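Local coordinates for protein probable M18 family aminopeptidase 1 (Thermotoga maritima, PDB 2GLF) that probably acts as a zinc-dependent aminopeptidase of the M18 family, cleaving residues from the amino termini of peptides, at residues S321-D326 against D413-G418; L86-A91 against G271-D276; R251-T256 against M417-L422; S364-H369 against T402-F407. All coordinates share one frame; numbering follows the deposited sequence.

Contacts 1 and 2 lie in the same mixed sheet, about 9 Å between centres: strands 270-275, 87-92, 321-329 and 414-421 are neighbours in that order, the middle two bonding together. Contact 3, about 12 Å from contact 1 between centres, sets helix 248-263 against G418 and P419 of strand 414-421 and shares M417 and G418 with contact 1. Contact 4, about 9 Å from contact 1 between centres, joins a loop to helix 404-408 and nests within the chain loop that contact 1 closes. Contact 2 closes before contacts 1 and 4 begin, whereas contacts 2 and 3 interleave. Contacts 1 to 3 build the core beside the manganese; contact 4 flanks contact 1 near a subunit border.

Contact 1: S321-D326 against D413-G418; sequences SVISGD and DVIDMG. With MN (manganese (II) ion), chain E.
I323 and I415 lie side by side and point the same way, with I323 CD1 3.5 Å from I415 CG2. In I415 it is CG1 that stands anti to the backbone N (chi1 -179°), which leaves CG2 turned to the neighbouring strand. I323 also sends its other branch to the selenomethionine M417, CG2 lying 3.9 Å from M417 CB. These branched and flexible apolar chains suit a sheet face that helix 370-382 covers. On the other face V322 and V414 run alongside each other, CG1 to CG1 at 3.8 Å, with V414 packed on A404 and A408 of helix 404-408.

Between the faces the two parallel strands exchange backbone bonds. V322 N bonds to D413 O, M417 N reaches S324 O at 2.8 Å, and S324 N bonds to I415 O. Beyond the valines the face turns polar: S324 OG gives a hydrogen bond of 3.2 Å to D416 OD2, approaching from above the carboxylate plane. The same oxygen is bonded to T402 OG1, so one buried carboxylate gathers two hydroxyls. With an alanine in place of D416 that carboxylate is gone, and S324 OG and T402 OG1 would probably lose their shared partner.

Further along, D326 N bonds to M417 O, and the D326 carboxylate takes the manganese with both oxygens, OD2 at 2.4 Å. H92, D249 and a water complete the site. Hydrophobic packing and backbone bonds thus fix the strand from which D326 presents a chelating carboxylate, as expected of a metallopeptidase.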
loop_
_atom_site.group_PDB
_atom_site.type_symbol
_atom_site.label_atom_id
_atom_site.label_comp_id
_atom_site.label_asym_id
_atom_site.label_seq_id
_atom_site.Cartn_x
_atom_site.Cartn_y
_atom_site.Cartn_z
ATOM N N SER A 321 -28.356 10.645 48.060
ATOM C CA SER A 321 -27.967 11.223 46.796
ATOM C C SER A 321 -26.455 11.106 46.729
ATOM O O SER A 321 -25.758 11.442 47.689
ATOM C CB SER A 321 -28.393 12.684 46.752
ATOM O OG SER A 321 -29.755 12.806 47.122
ATOM N N VAL A 322 -25.947 10.605 45.610
ATOM C CA VAL A 322 -24.507 10.457 45.449
ATOM C C VAL A 322 -23.983 11.392 44.370
ATOM O O VAL A 322 -24.516 11.458 43.265
ATOM C CB VAL A 322 -24.118 8.995 45.084
ATOM C CG1 VAL A 322 -22.623 8.895 44.843
ATOM C CG2 VAL A 322 -24.523 8.049 46.200
ATOM N N ILE A 323 -22.950 12.142 44.722
ATOM C CA ILE A 323 -22.310 13.053 43.792
ATOM C C ILE A 323 -20.978 12.396 43.466
ATOM O O ILE A 323 -20.137 12.206 44.349
ATOM C CB ILE A 323 -22.012 14.426 44.422
ATOM C CG1 ILE A 323 -23.300 15.060 44.949
ATOM C CG2 ILE A 323 -21.324 15.329 43.389
ATOM C CD1 ILE A 323 -24.276 15.413 43.885
ATOM N N SER A 324 -20.809 12.016 42.205
ATOM C CA SER A 324 -19.577 11.398 41.737
ATOM C C SER A 324 -18.583 12.532 41.477
ATOM O O SER A 324 -18.662 13.213 40.455
ATOM C CB SER A 324 -19.852 10.627 40.447
ATOM O OG SER A 324 -18.676 10.014 39.956
ATOM N N GLY A 325 -17.656 12.739 42.406
ATOM C CA GLY A 325 -16.690 13.811 42.245
ATOM C C GLY A 325 -15.448 13.467 41.438
ATOM O O GLY A 325 -14.490 12.910 41.974
ATOM N N ASP A 326 -15.466 13.798 40.149
ATOM C CA ASP A 326 -14.331 13.543 39.270
ATOM C C ASP A 326 -14.217 14.689 38.263
ATOM O O ASP A 326 -15.182 15.407 38.015
ATOM C CB ASP A 326 -14.493 12.200 38.556
ATOM C CG ASP A 326 -13.160 11.590 38.147
ATOM O OD1 ASP A 326 -13.137 10.403 37.768
ATOM O OD2 ASP A 326 -12.132 12.291 38.205
ATOM N N ASP A 413 -29.355 7.230 43.306
ATOM C CA ASP A 413 -29.144 8.137 42.181
ATOM C C ASP A 413 -27.790 8.832 42.262
ATOM O O ASP A 413 -27.380 9.301 43.326
ATOM C CB ASP A 413 -30.269 9.169 42.132
ATOM C CG ASP A 413 -31.565 8.585 41.599
ATOM O OD1 ASP A 413 -31.772 8.605 40.368
ATOM O OD2 ASP A 413 -32.371 8.087 42.409
ATOM N N VAL A 414 -27.103 8.894 41.124
ATOM C CA VAL A 414 -25.781 9.501 41.045
ATOM C C VAL A 414 -25.672 10.524 39.921
ATOM O O VAL A 414 -26.477 10.525 38.988
ATOM C CB VAL A 414 -24.721 8.425 40.814
ATOM C CG1 VAL A 414 -23.335 8.983 41.106
ATOM C CG2 VAL A 414 -25.037 7.215 41.675
ATOM N N ILE A 415 -24.659 11.382 40.019
ATOM C CA ILE A 415 -24.402 12.436 39.034
ATOM C C ILE A 415 -22.932 12.849 39.097
ATOM O O ILE A 415 -22.428 13.199 40.160
ATOM C CB ILE A 415 -25.273 13.696 39.308
ATOM C CG1 ILE A 415 -25.007 14.774 38.257
ATOM C CG2 ILE A 415 -24.967 14.250 40.690
ATOM C CD1 ILE A 415 -25.419 14.379 36.868
ATOM N N ASP A 416 -22.248 12.798 37.959
ATOM C CA ASP A 416 -20.841 13.186 37.903
ATOM C C ASP A 416 -20.737 14.703 38.015
ATOM O O ASP A 416 -21.494 15.434 37.376
ATOM C CB ASP A 416 -20.208 12.722 36.591
ATOM C CG ASP A 416 -20.309 11.222 36.394
ATOM O OD1 ASP A 416 -21.289 10.757 35.768
ATOM O OD2 ASP A 416 -19.408 10.510 36.878
HETATM N N MSE A 417 -19.793 15.178 38.822
HETATM C CA MSE A 417 -19.624 16.610 39.011
HETATM C C MSE A 417 -18.209 16.925 39.484
HETATM O O MSE A 417 -17.643 16.216 40.317
HETATM C CB MSE A 417 -20.645 17.102 40.030
HETATM C CG MSE A 417 -20.891 18.586 40.002
HETATM SE SE MSE A 417 -22.503 19.011 40.971
HETATM C CE MSE A 417 -23.781 18.625 39.574
ATOM N N GLY A 418 -17.641 17.992 38.939
ATOM C CA GLY A 418 -16.292 18.379 39.304
ATOM C C GLY A 418 -15.739 19.444 38.376
ATOM O O GLY A 418 -16.430 19.881 37.459
HETATM MN MN MN E . -10.608 10.593 37.473
HETATM O O HOH W 1 -10.999 12.145 35.739
#

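Contact 2: L86-A91 against G271-D276; sequences LNLVVA and GVIFFD
L88 lays its CD2 against the carbonyl of G271, 3.3 Å from G271 O. Its CG lies beside the backbone N (chi1 -62°), and from there the two methyls divide: CD2 goes to the glycine, which has no side chain to bar it, and CD1 reaches 3.9 Å to I273 CD1, crossing that side chain at a slant. An alanine at L88 would have neither methyl, and G271 and the end of I273 would probably lose part of their apolar cover.

On the opposite face V89 and V272 stand side by side, V89 CG1 touching V272 CG2. V89 holds CG1 between its backbone N and carbonyl carbon (chi1 52°), the rotation that points this methyl across to V272. V90 returns to the face of L88, its CG1 4.0 Å from I273 CB, while its CB meets the edge of the F275 ring near the ring plane. That ring in turn meets F407 of helix 404-408. Small A91 suits its place, because helix 248-263 packs over it.

The strands 87-91 and 271-275 are parallel neighbours in the central sheet, as the alternating bonds confirm. A91 N bonds to I273 O at 3.1 Å, and F275 N returns to A91 O at 2.9 Å.

The side chains that meet across the strands are all hydrocarbon and the peptide groups between them are paired, so the chemistry implies an apolar, backbone-bonded core leading to H92, the metal ligand that follows A91.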
loop_
_atom_site.group_PDB
_atom_site.type_symbol
_atom_site.label_atom_id
_atom_site.label_comp_id
_atom_site.label_asym_id
_atom_site.label_seq_id
_atom_site.Cartn_x
_atom_site.Cartn_y
_atom_site.Cartn_z
ATOM N N LEU A 86 -28.315 9.437 52.998
ATOM C CA LEU A 86 -27.304 10.452 53.256
ATOM C C LEU A 86 -26.817 11.086 51.968
ATOM O O LEU A 86 -27.085 10.581 50.878
ATOM C CB LEU A 86 -26.124 9.874 54.057
ATOM C CG LEU A 86 -25.402 8.566 53.714
ATOM C CD1 LEU A 86 -24.347 8.298 54.789
ATOM C CD2 LEU A 86 -26.385 7.402 53.659
ATOM N N ASN A 87 -26.139 12.219 52.100
ATOM C CA ASN A 87 -25.595 12.929 50.954
ATOM C C ASN A 87 -24.103 12.647 50.877
ATOM O O ASN A 87 -23.307 13.220 51.619
ATOM C CB ASN A 87 -25.840 14.431 51.090
ATOM C CG ASN A 87 -27.239 14.834 50.665
ATOM O OD1 ASN A 87 -28.085 13.980 50.369
ATOM N ND2 ASN A 87 -27.491 16.140 50.627
ATOM N N LEU A 88 -23.733 11.740 49.981
ATOM C CA LEU A 88 -22.341 11.369 49.809
ATOM C C LEU A 88 -21.750 11.917 48.527
ATOM O O LEU A 88 -22.399 11.942 47.486
ATOM C CB LEU A 88 -22.196 9.853 49.756
ATOM C CG LEU A 88 -22.609 9.017 50.950
ATOM C CD1 LEU A 88 -22.420 7.549 50.579
ATOM C CD2 LEU A 88 -21.779 9.393 52.168
ATOM N N VAL A 89 -20.510 12.360 48.617
ATOM C CA VAL A 89 -19.790 12.829 47.452
ATOM C C VAL A 89 -18.603 11.862 47.466
ATOM O O VAL A 89 -17.960 11.675 48.506
ATOM C CB VAL A 89 -19.346 14.298 47.621
ATOM C CG1 VAL A 89 -18.616 14.464 48.928
ATOM C CG2 VAL A 89 -18.468 14.720 46.464
ATOM N N VAL A 90 -18.339 11.205 46.341
ATOM C CA VAL A 90 -17.245 10.241 46.282
ATOM C C VAL A 90 -16.203 10.572 45.234
ATOM O O VAL A 90 -16.522 11.138 44.186
ATOM C CB VAL A 90 -17.772 8.827 45.998
ATOM C CG1 VAL A 90 -18.731 8.416 47.086
ATOM C CG2 VAL A 90 -18.461 8.788 44.641
ATOM N N ALA A 91 -14.959 10.209 45.525
ATOM C CA ALA A 91 -13.850 10.449 44.610
ATOM C C ALA A 91 -12.785 9.363 44.748
ATOM O O ALA A 91 -12.891 8.480 45.601
ATOM C CB ALA A 91 -13.242 11.812 44.881
ATOM N N GLY A 271 -21.450 12.490 54.038
ATOM C CA GLY A 271 -20.195 11.769 54.087
ATOM C C GLY A 271 -19.427 11.794 52.782
ATOM O O GLY A 271 -19.969 12.168 51.737
ATOM N N VAL A 272 -18.159 11.396 52.850
ATOM C CA VAL A 272 -17.290 11.355 51.681
ATOM C C VAL A 272 -16.474 10.065 51.683
ATOM O O VAL A 272 -15.903 9.688 52.701
ATOM C CB VAL A 272 -16.299 12.540 51.661
ATOM C CG1 VAL A 272 -15.474 12.478 50.402
ATOM C CG2 VAL A 272 -17.043 13.866 51.726
ATOM N N ILE A 273 -16.421 9.384 50.545
ATOM C CA ILE A 273 -15.646 8.153 50.446
ATOM C C ILE A 273 -14.537 8.327 49.409
ATOM O O ILE A 273 -14.755 8.866 48.325
ATOM C CB ILE A 273 -16.540 6.983 50.062
ATOM C CG1 ILE A 273 -17.696 6.903 51.050
ATOM C CG2 ILE A 273 -15.759 5.683 50.109
ATOM C CD1 ILE A 273 -18.797 5.995 50.587
ATOM N N PHE A 274 -13.341 7.871 49.760
ATOM C CA PHE A 274 -12.183 7.996 48.892
ATOM C C PHE A 274 -11.677 6.631 48.456
ATOM O O PHE A 274 -11.196 5.854 49.282
ATOM C CB PHE A 274 -11.089 8.742 49.643
ATOM C CG PHE A 274 -11.472 10.139 50.039
ATOM C CD1 PHE A 274 -11.196 10.613 51.308
ATOM C CD2 PHE A 274 -12.066 10.997 49.126
ATOM C CE1 PHE A 274 -11.504 11.927 51.659
ATOM C CE2 PHE A 274 -12.373 12.307 49.472
ATOM C CZ PHE A 274 -12.091 12.772 50.740
ATOM N N PHE A 275 -11.774 6.338 47.161
ATOM C CA PHE A 275 -11.330 5.041 46.658
ATOM C C PHE A 275 -9.986 5.039 45.958
ATOM O O PHE A 275 -9.465 6.077 45.564
ATOM C CB PHE A 275 -12.373 4.448 45.714
ATOM C CG PHE A 275 -13.704 4.206 46.361
ATOM C CD1 PHE A 275 -14.701 5.175 46.315
ATOM C CD2 PHE A 275 -13.965 3.002 47.014
ATOM C CE1 PHE A 275 -15.942 4.948 46.907
ATOM C CE2 PHE A 275 -15.204 2.764 47.611
ATOM C CZ PHE A 275 -16.196 3.737 47.557
ATOM N N ASP A 276 -9.446 3.838 45.811
ATOM C CA ASP A 276 -8.161 3.590 45.164
ATOM C C ASP A 276 -8.488 2.644 43.997
ATOM O O ASP A 276 -9.577 2.074 43.955
ATOM C CB ASP A 276 -7.219 2.960 46.221
ATOM C CG ASP A 276 -6.102 2.088 45.633
ATOM O OD1 ASP A 276 -6.064 0.884 45.986
ATOM O OD2 ASP A 276 -5.248 2.583 44.858
#

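Contact 3: R251-T256 against M417-L422; sequences RICAYT and MGPALL
I252 offers two methyls to one corner of the P419 ring. CG2 of I252 stands 3.9 Å from P419 CG, and CD1 of I252 comes to the same ring atom at 4.0 Å, the two side chains lying alongside and pointing opposite ways. The torsion explains the double touch: with CG1 anti to the backbone N (chi1 -167°), CD1 and CG2 both reach P419 CG. One residue on, C253 approaches the next ring atom, its SG 3.7 Å from P419 CD. The sulfur also faces G418 CA, where the lack of a side chain admits it.

The pairing is that of a helix lying on a sheet. Helix 248-263, which carries the manganese ligand D249 in its first turn, rests here on strand 414-421 of the central mixed sheet, in the alpha/beta fold of the M18 peptidases. No hydrogen bond crosses; the proline ring is hydrocarbon, and a branched alkyl chain and a weakly polar thiol suit it.

V327 and S431 touch both I252 and L421. Y443 of helix 433-449 packs on C253 and bonds through its hydroxyl to M417 O. Within the helix T256 turns its hydroxyl back on the preceding turn, OG1 giving a hydrogen bond of 2.8 Å to I252 O, in the carbonyl plane and on a lone pair.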
loop_
_atom_site.group_PDB
_atom_site.type_symbol
_atom_site.label_atom_id
_atom_site.label_comp_id
_atom_site.label_asym_id
_atom_site.label_seq_id
_atom_site.Cartn_x
_atom_site.Cartn_y
_atom_site.Cartn_z
ATOM N N ARG A 251 -7.728 14.307 43.088
ATOM C CA ARG A 251 -7.337 14.640 44.451
ATOM C C ARG A 251 -7.884 16.053 44.620
ATOM O O ARG A 251 -8.027 16.553 45.734
ATOM C CB ARG A 251 -5.814 14.602 44.647
ATOM C CG ARG A 251 -5.223 13.226 44.387
ATOM C CD ARG A 251 -3.990 12.937 45.217
ATOM N NE ARG A 251 -3.620 11.532 45.077
ATOM C CZ ARG A 251 -2.749 11.067 44.190
ATOM N NH1 ARG A 251 -2.139 11.897 43.361
ATOM N NH2 ARG A 251 -2.504 9.767 44.117
ATOM N N ILE A 252 -8.215 16.679 43.490
ATOM C CA ILE A 252 -8.774 18.018 43.502
ATOM C C ILE A 252 -10.221 17.891 43.943
ATOM O O ILE A 252 -10.779 18.801 44.544
ATOM C CB ILE A 252 -8.731 18.681 42.109
ATOM C CG1 ILE A 252 -9.023 20.180 42.248
ATOM C CG2 ILE A 252 -9.764 18.042 41.191
ATOM C CD1 ILE A 252 -8.756 20.979 40.990
ATOM N N CYS A 253 -10.832 16.756 43.634
ATOM C CA CYS A 253 -12.204 16.524 44.040
ATOM C C CYS A 253 -12.215 15.949 45.438
ATOM O O CYS A 253 -13.173 16.127 46.185
ATOM C CB CYS A 253 -12.888 15.569 43.079
ATOM S SG CYS A 253 -13.474 16.420 41.643
ATOM N N ALA A 254 -11.134 15.262 45.788
ATOM C CA ALA A 254 -11.006 14.673 47.109
ATOM C C ALA A 254 -10.845 15.787 48.131
ATOM O O ALA A 254 -11.451 15.758 49.200
ATOM C CB ALA A 254 -9.805 13.752 47.154
ATOM N N TYR A 255 -10.037 16.784 47.792
ATOM C CA TYR A 255 -9.802 17.892 48.706
ATOM C C TYR A 255 -11.018 18.784 48.873
ATOM O O TYR A 255 -11.369 19.148 49.994
ATOM C CB TYR A 255 -8.624 18.743 48.240
ATOM C CG TYR A 255 -8.222 19.780 49.256
ATOM C CD1 TYR A 255 -7.618 19.407 50.455
ATOM C CD2 TYR A 255 -8.470 21.135 49.033
ATOM C CE1 TYR A 255 -7.266 20.354 51.416
ATOM C CE2 TYR A 255 -8.125 22.097 49.989
ATOM C CZ TYR A 255 -7.523 21.698 51.178
ATOM O OH TYR A 255 -7.184 22.638 52.127
ATOM N N THR A 256 -11.652 19.148 47.761
ATOM C CA THR A 256 -12.831 20.006 47.814
ATOM C C THR A 256 -13.965 19.352 48.596
ATOM O O THR A 256 -14.691 20.030 49.316
ATOM C CB THR A 256 -13.343 20.377 46.400
ATOM O OG1 THR A 256 -13.399 19.202 45.578
ATOM C CG2 THR A 256 -12.438 21.418 45.764
HETATM N N MSE A 417 -19.793 15.178 38.822
HETATM C CA MSE A 417 -19.624 16.610 39.011
HETATM C C MSE A 417 -18.209 16.925 39.484
HETATM O O MSE A 417 -17.643 16.216 40.317
HETATM C CB MSE A 417 -20.645 17.102 40.030
HETATM C CG MSE A 417 -20.891 18.586 40.002
HETATM SE SE MSE A 417 -22.503 19.011 40.971
HETATM C CE MSE A 417 -23.781 18.625 39.574
ATOM N N GLY A 418 -17.641 17.992 38.939
ATOM C CA GLY A 418 -16.292 18.379 39.304
ATOM C C GLY A 418 -15.739 19.444 38.376
ATOM O O GLY A 418 -16.430 19.881 37.459
ATOM N N PRO A 419 -14.492 19.888 38.591
ATOM C CA PRO A 419 -13.882 20.916 37.742
ATOM C C PRO A 419 -13.306 20.373 36.419
ATOM O O PRO A 419 -13.129 19.159 36.253
ATOM C CB PRO A 419 -12.815 21.510 38.658
ATOM C CG PRO A 419 -12.333 20.312 39.399
ATOM C CD PRO A 419 -13.624 19.575 39.742
ATOM N N ALA A 420 -13.023 21.283 35.487
ATOM C CA ALA A 420 -12.466 20.923 34.186
ATOM C C ALA A 420 -10.949 21.074 34.207
ATOM O O ALA A 420 -10.430 22.048 34.753
ATOM C CB ALA A 420 -13.061 21.812 33.101
ATOM N N LEU A 421 -10.239 20.116 33.612
ATOM C CA LEU A 421 -8.776 20.170 33.587
ATOM C C LEU A 421 -8.180 20.187 32.185
ATOM O O LEU A 421 -8.782 19.716 31.223
ATOM C CB LEU A 421 -8.157 18.975 34.328
ATOM C CG LEU A 421 -8.440 18.675 35.791
ATOM C CD1 LEU A 421 -7.569 17.516 36.206
ATOM C CD2 LEU A 421 -8.153 19.883 36.651
ATOM N N LEU A 422 -6.969 20.721 32.103
ATOM C CA LEU A 422 -6.221 20.788 30.864
ATOM C C LEU A 422 -5.037 19.845 31.051
ATOM O O LEU A 422 -4.371 19.886 32.075
ATOM C CB LEU A 422 -5.745 22.218 30.629
ATOM C CG LEU A 422 -6.433 22.989 29.497
ATOM C CD1 LEU A 422 -7.916 22.686 29.469
ATOM C CD2 LEU A 422 -6.178 24.473 29.671
#

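Contact 4: S364-H369 against T402-F407; sequences STNDAH and TIAKFF
K405, near the start of helix 404-408, reaches back to S364 in the loop between strand 351-354 and helix 370-382. In the alpha/beta fold of the M18 peptidases this contact packs that loop on helix 404-408, beside the second subunit.

The hydrogen bond across it runs from K405 NZ to S364 O, 2.6 Å long, the ammonium lying above the carbonyl plane (41° out of it) and not on a lone pair. A long, flexible lysine can span such a distance, and its chain bends at chi3 (69°) to turn NZ toward the loop. The site is at a subunit border: D283 of the second subunit packs on both S364 and K405.

Van der Waals packing comes from N366, whose CB sits 3.7 Å from K405 N; the apolar pair is N366 CB with A404 CB, 4.1 Å apart. The asparagine holds CG anti to the backbone N (chi1 171°), which swings the amide along the alanine. A residue as small as A404 fits here, for it also packs on V414 and D416 of the neighbouring strand.

A capping hydrogen bond is the third kind of interaction. T402 precedes the turn into the helix, and its OG1 accepts a weak hydrogen bond from A404 N at 3.5 Å; a hydroxyl suits this role.

Inside the helix, K405 CG lies over the centre of the F406 ring, 3.7 Å above its plane.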
loop_
_atom_site.group_PDB
_atom_site.type_symbol
_atom_site.label_atom_id
_atom_site.label_comp_id
_atom_site.label_asym_id
_atom_site.label_seq_id
_atom_site.Cartn_x
_atom_site.Cartn_y
_atom_site.Cartn_z
ATOM N N SER A 364 -21.454 1.545 28.818
ATOM C CA SER A 364 -20.820 1.408 30.125
ATOM C C SER A 364 -20.692 2.677 30.968
ATOM O O SER A 364 -19.680 2.877 31.639
ATOM C CB SER A 364 -19.430 0.793 29.949
ATOM O OG SER A 364 -19.503 -0.412 29.207
ATOM N N THR A 365 -21.706 3.533 30.943
ATOM C CA THR A 365 -21.650 4.754 31.732
ATOM C C THR A 365 -22.964 5.051 32.428
ATOM O O THR A 365 -24.044 4.733 31.923
ATOM C CB THR A 365 -21.294 5.983 30.873
ATOM O OG1 THR A 365 -21.178 7.135 31.719
ATOM C CG2 THR A 365 -22.378 6.251 29.836
ATOM N N ASN A 366 -22.862 5.655 33.603
ATOM C CA ASN A 366 -24.052 6.029 34.339
ATOM C C ASN A 366 -24.632 7.235 33.613
ATOM O O ASN A 366 -23.890 8.048 33.072
ATOM C CB ASN A 366 -23.695 6.404 35.775
ATOM C CG ASN A 366 -24.862 7.010 36.513
ATOM O OD1 ASN A 366 -24.826 8.179 36.900
ATOM N ND2 ASN A 366 -25.917 6.221 36.703
ATOM N N ASP A 367 -25.950 7.348 33.591
ATOM C CA ASP A 367 -26.590 8.466 32.916
ATOM C C ASP A 367 -27.677 9.078 33.799
ATOM O O ASP A 367 -28.848 8.693 33.717
ATOM C CB ASP A 367 -27.183 7.990 31.591
ATOM C CG ASP A 367 -27.717 9.126 30.752
ATOM O OD1 ASP A 367 -28.148 8.865 29.606
ATOM O OD2 ASP A 367 -27.706 10.276 31.238
ATOM N N ALA A 368 -27.274 10.030 34.640
ATOM C CA ALA A 368 -28.180 10.714 35.559
ATOM C C ALA A 368 -29.555 10.969 34.958
ATOM O O ALA A 368 -29.674 11.555 33.882
ATOM C CB ALA A 368 -27.570 12.021 35.997
ATOM N N HIS A 369 -30.588 10.523 35.667
ATOM C CA HIS A 369 -31.968 10.691 35.227
ATOM C C HIS A 369 -32.328 12.171 35.269
ATOM O O HIS A 369 -31.813 12.916 36.097
ATOM C CB HIS A 369 -32.906 9.920 36.155
ATOM C CG HIS A 369 -32.582 8.465 36.275
ATOM N ND1 HIS A 369 -32.624 7.601 35.203
ATOM C CD2 HIS A 369 -32.239 7.715 37.348
ATOM C CE1 HIS A 369 -32.324 6.379 35.609
ATOM N NE2 HIS A 369 -32.086 6.420 36.908
ATOM N N THR A 402 -16.739 6.747 34.847
ATOM C CA THR A 402 -16.289 7.076 36.196
ATOM C C THR A 402 -16.872 6.051 37.156
ATOM O O THR A 402 -17.555 5.118 36.732
ATOM C CB THR A 402 -16.756 8.469 36.632
ATOM O OG1 THR A 402 -18.183 8.527 36.564
ATOM C CG2 THR A 402 -16.165 9.541 35.733
ATOM N N ILE A 403 -16.618 6.231 38.450
ATOM C CA ILE A 403 -17.115 5.290 39.443
ATOM C C ILE A 403 -18.599 5.465 39.765
ATOM O O ILE A 403 -19.184 4.661 40.493
ATOM C CB ILE A 403 -16.297 5.372 40.748
ATOM C CG1 ILE A 403 -16.592 6.670 41.494
ATOM C CG2 ILE A 403 -14.821 5.287 40.423
ATOM C CD1 ILE A 403 -15.961 6.722 42.878
ATOM N N ALA A 404 -19.205 6.507 39.208
ATOM C CA ALA A 404 -20.615 6.773 39.444
ATOM C C ALA A 404 -21.460 5.525 39.215
ATOM O O ALA A 404 -22.293 5.170 40.048
ATOM C CB ALA A 404 -21.096 7.901 38.539
ATOM N N LYS A 405 -21.241 4.854 38.089
ATOM C CA LYS A 405 -22.007 3.653 37.761
ATOM C C LYS A 405 -22.139 2.650 38.922
ATOM O O LYS A 405 -23.226 2.122 39.178
ATOM C CB LYS A 405 -21.381 2.944 36.554
ATOM C CG LYS A 405 -20.018 2.338 36.836
ATOM C CD LYS A 405 -19.560 1.423 35.710
ATOM C CE LYS A 405 -19.246 2.192 34.438
ATOM N NZ LYS A 405 -18.691 1.283 33.399
ATOM N N PHE A 406 -21.034 2.394 39.619
ATOM C CA PHE A 406 -21.017 1.442 40.723
ATOM C C PHE A 406 -21.976 1.772 41.852
ATOM O O PHE A 406 -22.556 0.874 42.469
ATOM C CB PHE A 406 -19.603 1.316 41.283
ATOM C CG PHE A 406 -18.588 0.933 40.254
ATOM C CD1 PHE A 406 -18.811 -0.161 39.416
ATOM C CD2 PHE A 406 -17.415 1.674 40.103
ATOM C CE1 PHE A 406 -17.885 -0.512 38.438
ATOM C CE2 PHE A 406 -16.478 1.331 39.125
ATOM C CZ PHE A 406 -16.715 0.233 38.289
ATOM N N PHE A 407 -22.144 3.057 42.131
ATOM C CA PHE A 407 -23.042 3.459 43.198
ATOM C C PHE A 407 -24.492 3.423 42.739
ATOM O O PHE A 407 -25.384 3.049 43.506
ATOM C CB PHE A 407 -22.648 4.840 43.718
ATOM C CG PHE A 407 -21.310 4.851 44.383
ATOM C CD1 PHE A 407 -20.146 4.840 43.624
ATOM C CD2 PHE A 407 -21.209 4.776 45.769
ATOM C CE1 PHE A 407 -18.904 4.750 44.230
ATOM C CE2 PHE A 407 -19.965 4.683 46.392
ATOM C CZ PHE A 407 -18.812 4.668 45.619
#